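Local coordinates for Rep protein (Adeno-associated virus 5, PDB 1UUT) that probably binds the viral replication origin and nicks one DNA strand in a metal-dependent reaction, as HUH-type Rep endonucleases do, at residues Q80-S85 / L155-P160. Sequence-based numbering, arbitrary orientation.
Sequences QFEKGS and LPKVQP. With MG (magnesium ion), chain E.
K157 lies against Q80 and E82 at the metal site of a Rep-type, HUH-family nuclease domain. Q80 and E82 belong to strand 77-83 of the five-stranded antiparallel sheet. K157 comes from the loop that links helix 149-154 to strand 162-167, the edge strand paired with 77-83.

The contact across the segments is by van der Waals packing. The aliphatic chain of K157 crosses both Q80 and E82 at about a right angle. K157 CB is 3.6 Å from Q80 NE2. Further out, K157 CE lies 3.9 Å from E82 OE1. The chain bends at chi2 (73°), which carries it past the carboxylate. K157 NZ stays 4.7 Å from E82 OE1, and its salt bridge is with E161. At the other end of the loop, P160 follows a cis peptide bond. P160 O sits 3.6 Å from K83 CB and is hydrogen-bonded to Q163.

Polar bonds fix the two strand side chains. Q80 NE2 donates to E82 OE2 over 2.8 Å; OE2 lies near the amide plane of Q80, and the nitrogen reaches its anti side from 26° out of the carboxylate plane. The same nitrogen bonds L154 O, and Q80 OE1 accepts from R182. The amide is therefore gripped at both ends and acts as a second-shell support for the metal ligand.

The two carboxylate oxygens of E82 divide the work. With OE2 held by Q80, OE1 binds the magnesium ion at 2.4 Å, alongside NE2 of H89 and three waters, each 2.1 Å from the metal.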
loop_
_atom_site.group_PDB
_atom_site.type_symbol
_atom_site.label_atom_id
_atom_site.label_comp_id
_atom_site.label_asym_id
_atom_site.label_seq_id
_atom_site.Cartn_x
_atom_site.Cartn_y
_atom_site.Cartn_z
ATOM N N GLN A 80 2.331 -1.240 -2.508
ATOM C CA GLN A 80 1.810 -2.134 -3.532
ATOM C C GLN A 80 0.363 -2.490 -3.215
ATOM O O GLN A 80 0.050 -2.889 -2.098
ATOM C CB GLN A 80 2.676 -3.404 -3.612
ATOM C CG GLN A 80 2.244 -4.406 -4.681
ATOM C CD GLN A 80 3.344 -5.383 -5.059
ATOM O OE1 GLN A 80 4.310 -5.017 -5.719
ATOM N NE2 GLN A 80 3.193 -6.630 -4.657
ATOM N N PHE A 81 -0.527 -2.258 -4.171
ATOM C CA PHE A 81 -1.941 -2.567 -4.011
ATOM C C PHE A 81 -2.168 -3.973 -4.568
ATOM O O PHE A 81 -1.800 -4.263 -5.717
ATOM C CB PHE A 81 -2.791 -1.547 -4.774
ATOM C CG PHE A 81 -4.253 -1.638 -4.472
ATOM C CD1 PHE A 81 -5.194 -1.460 -5.479
ATOM C CD2 PHE A 81 -4.692 -1.895 -3.180
ATOM C CE1 PHE A 81 -6.554 -1.543 -5.194
ATOM C CE2 PHE A 81 -6.040 -1.979 -2.889
ATOM C CZ PHE A 81 -6.977 -1.803 -3.897
ATOM N N GLU A 82 -2.771 -4.844 -3.767
ATOM C CA GLU A 82 -3.010 -6.218 -4.187
ATOM C C GLU A 82 -4.446 -6.667 -4.028
ATOM O O GLU A 82 -5.170 -6.184 -3.158
ATOM C CB GLU A 82 -2.118 -7.162 -3.388
ATOM C CG GLU A 82 -0.638 -6.912 -3.595
ATOM C CD GLU A 82 0.223 -7.703 -2.646
ATOM O OE1 GLU A 82 -0.317 -8.575 -1.944
ATOM O OE2 GLU A 82 1.441 -7.441 -2.590
ATOM N N LYS A 83 -4.861 -7.563 -4.913
ATOM C CA LYS A 83 -6.190 -8.135 -4.879
ATOM C C LYS A 83 -5.960 -9.542 -4.342
ATOM O O LYS A 83 -5.532 -10.430 -5.074
ATOM C CB LYS A 83 -6.790 -8.166 -6.287
ATOM C CG LYS A 83 -8.112 -8.913 -6.420
ATOM C CD LYS A 83 -8.584 -8.850 -7.858
ATOM C CE LYS A 83 -9.545 -9.974 -8.204
ATOM N NZ LYS A 83 -10.866 -9.835 -7.557
ATOM N N GLY A 84 -6.115 -9.694 -3.033
ATOM C CA GLY A 84 -5.926 -10.983 -2.397
ATOM C C GLY A 84 -7.119 -11.892 -2.609
ATOM O O GLY A 84 -8.086 -11.512 -3.264
ATOM N N SER A 85 -7.070 -13.093 -2.045
ATOM C CA SER A 85 -8.170 -14.036 -2.201
ATOM C C SER A 85 -9.406 -13.630 -1.399
ATOM O O SER A 85 -10.518 -14.039 -1.724
ATOM C CB SER A 85 -7.719 -15.444 -1.807
ATOM O OG SER A 85 -7.148 -15.449 -0.508
ATOM N N LEU A 155 7.826 -7.680 -5.110
ATOM C CA LEU A 155 8.092 -7.780 -6.547
ATOM C C LEU A 155 7.552 -8.984 -7.322
ATOM O O LEU A 155 7.076 -8.816 -8.445
ATOM C CB LEU A 155 9.591 -7.619 -6.837
ATOM C CG LEU A 155 10.245 -6.296 -6.450
ATOM C CD1 LEU A 155 11.637 -6.262 -7.061
ATOM C CD2 LEU A 155 9.425 -5.112 -6.938
ATOM N N PRO A 156 7.635 -10.212 -6.761
ATOM C CA PRO A 156 7.125 -11.386 -7.491
ATOM C C PRO A 156 5.619 -11.482 -7.753
ATOM O O PRO A 156 5.165 -12.413 -8.436
ATOM C CB PRO A 156 7.641 -12.563 -6.658
ATOM C CG PRO A 156 7.736 -11.998 -5.286
ATOM C CD PRO A 156 8.321 -10.632 -5.525
ATOM N N LYS A 157 4.833 -10.561 -7.205
ATOM C CA LYS A 157 3.395 -10.608 -7.440
ATOM C C LYS A 157 3.094 -10.253 -8.894
ATOM O O LYS A 157 3.713 -9.353 -9.460
ATOM C CB LYS A 157 2.649 -9.650 -6.505
ATOM C CG LYS A 157 1.962 -10.330 -5.321
ATOM C CD LYS A 157 2.950 -10.806 -4.285
ATOM C CE LYS A 157 2.251 -11.331 -3.036
ATOM N NZ LYS A 157 1.655 -12.681 -3.206
ATOM N N VAL A 158 2.197 -11.011 -9.514
ATOM C CA VAL A 158 1.796 -10.751 -10.891
ATOM C C VAL A 158 0.289 -10.508 -10.902
ATOM O O VAL A 158 -0.381 -10.656 -9.870
ATOM C CB VAL A 158 2.164 -11.912 -11.858
ATOM C CG1 VAL A 158 3.670 -12.108 -11.894
ATOM C CG2 VAL A 158 1.477 -13.191 -11.447
ATOM N N GLN A 159 -0.234 -10.091 -12.051
ATOM C CA GLN A 159 -1.661 -9.824 -12.186
ATOM C C GLN A 159 -2.419 -11.144 -12.218
ATOM O O GLN A 159 -1.905 -12.131 -12.736
ATOM C CB GLN A 159 -1.926 -9.029 -13.466
ATOM C CG GLN A 159 -1.263 -7.676 -13.479
ATOM C CD GLN A 159 -1.636 -6.864 -14.693
ATOM O OE1 GLN A 159 -1.018 -6.989 -15.753
ATOM N NE2 GLN A 159 -2.646 -6.016 -14.547
ATOM N N PRO A 160 -3.676 -11.168 -11.739
ATOM C CA PRO A 160 -4.427 -10.046 -11.170
ATOM C C PRO A 160 -4.191 -9.726 -9.692
ATOM O O PRO A 160 -4.762 -8.765 -9.176
ATOM C CB PRO A 160 -5.877 -10.440 -11.451
ATOM C CG PRO A 160 -5.848 -11.918 -11.257
ATOM C CD PRO A 160 -4.547 -12.347 -11.915
HETATM MG MG MG E . -0.601 -9.733 0.187
HETATM O O HOH W 1 -0.907 -9.975 2.226
HETATM O O HOH W 2 1.117 -10.872 0.043
HETATM O O HOH W 3 -2.011 -10.737 -0.958
#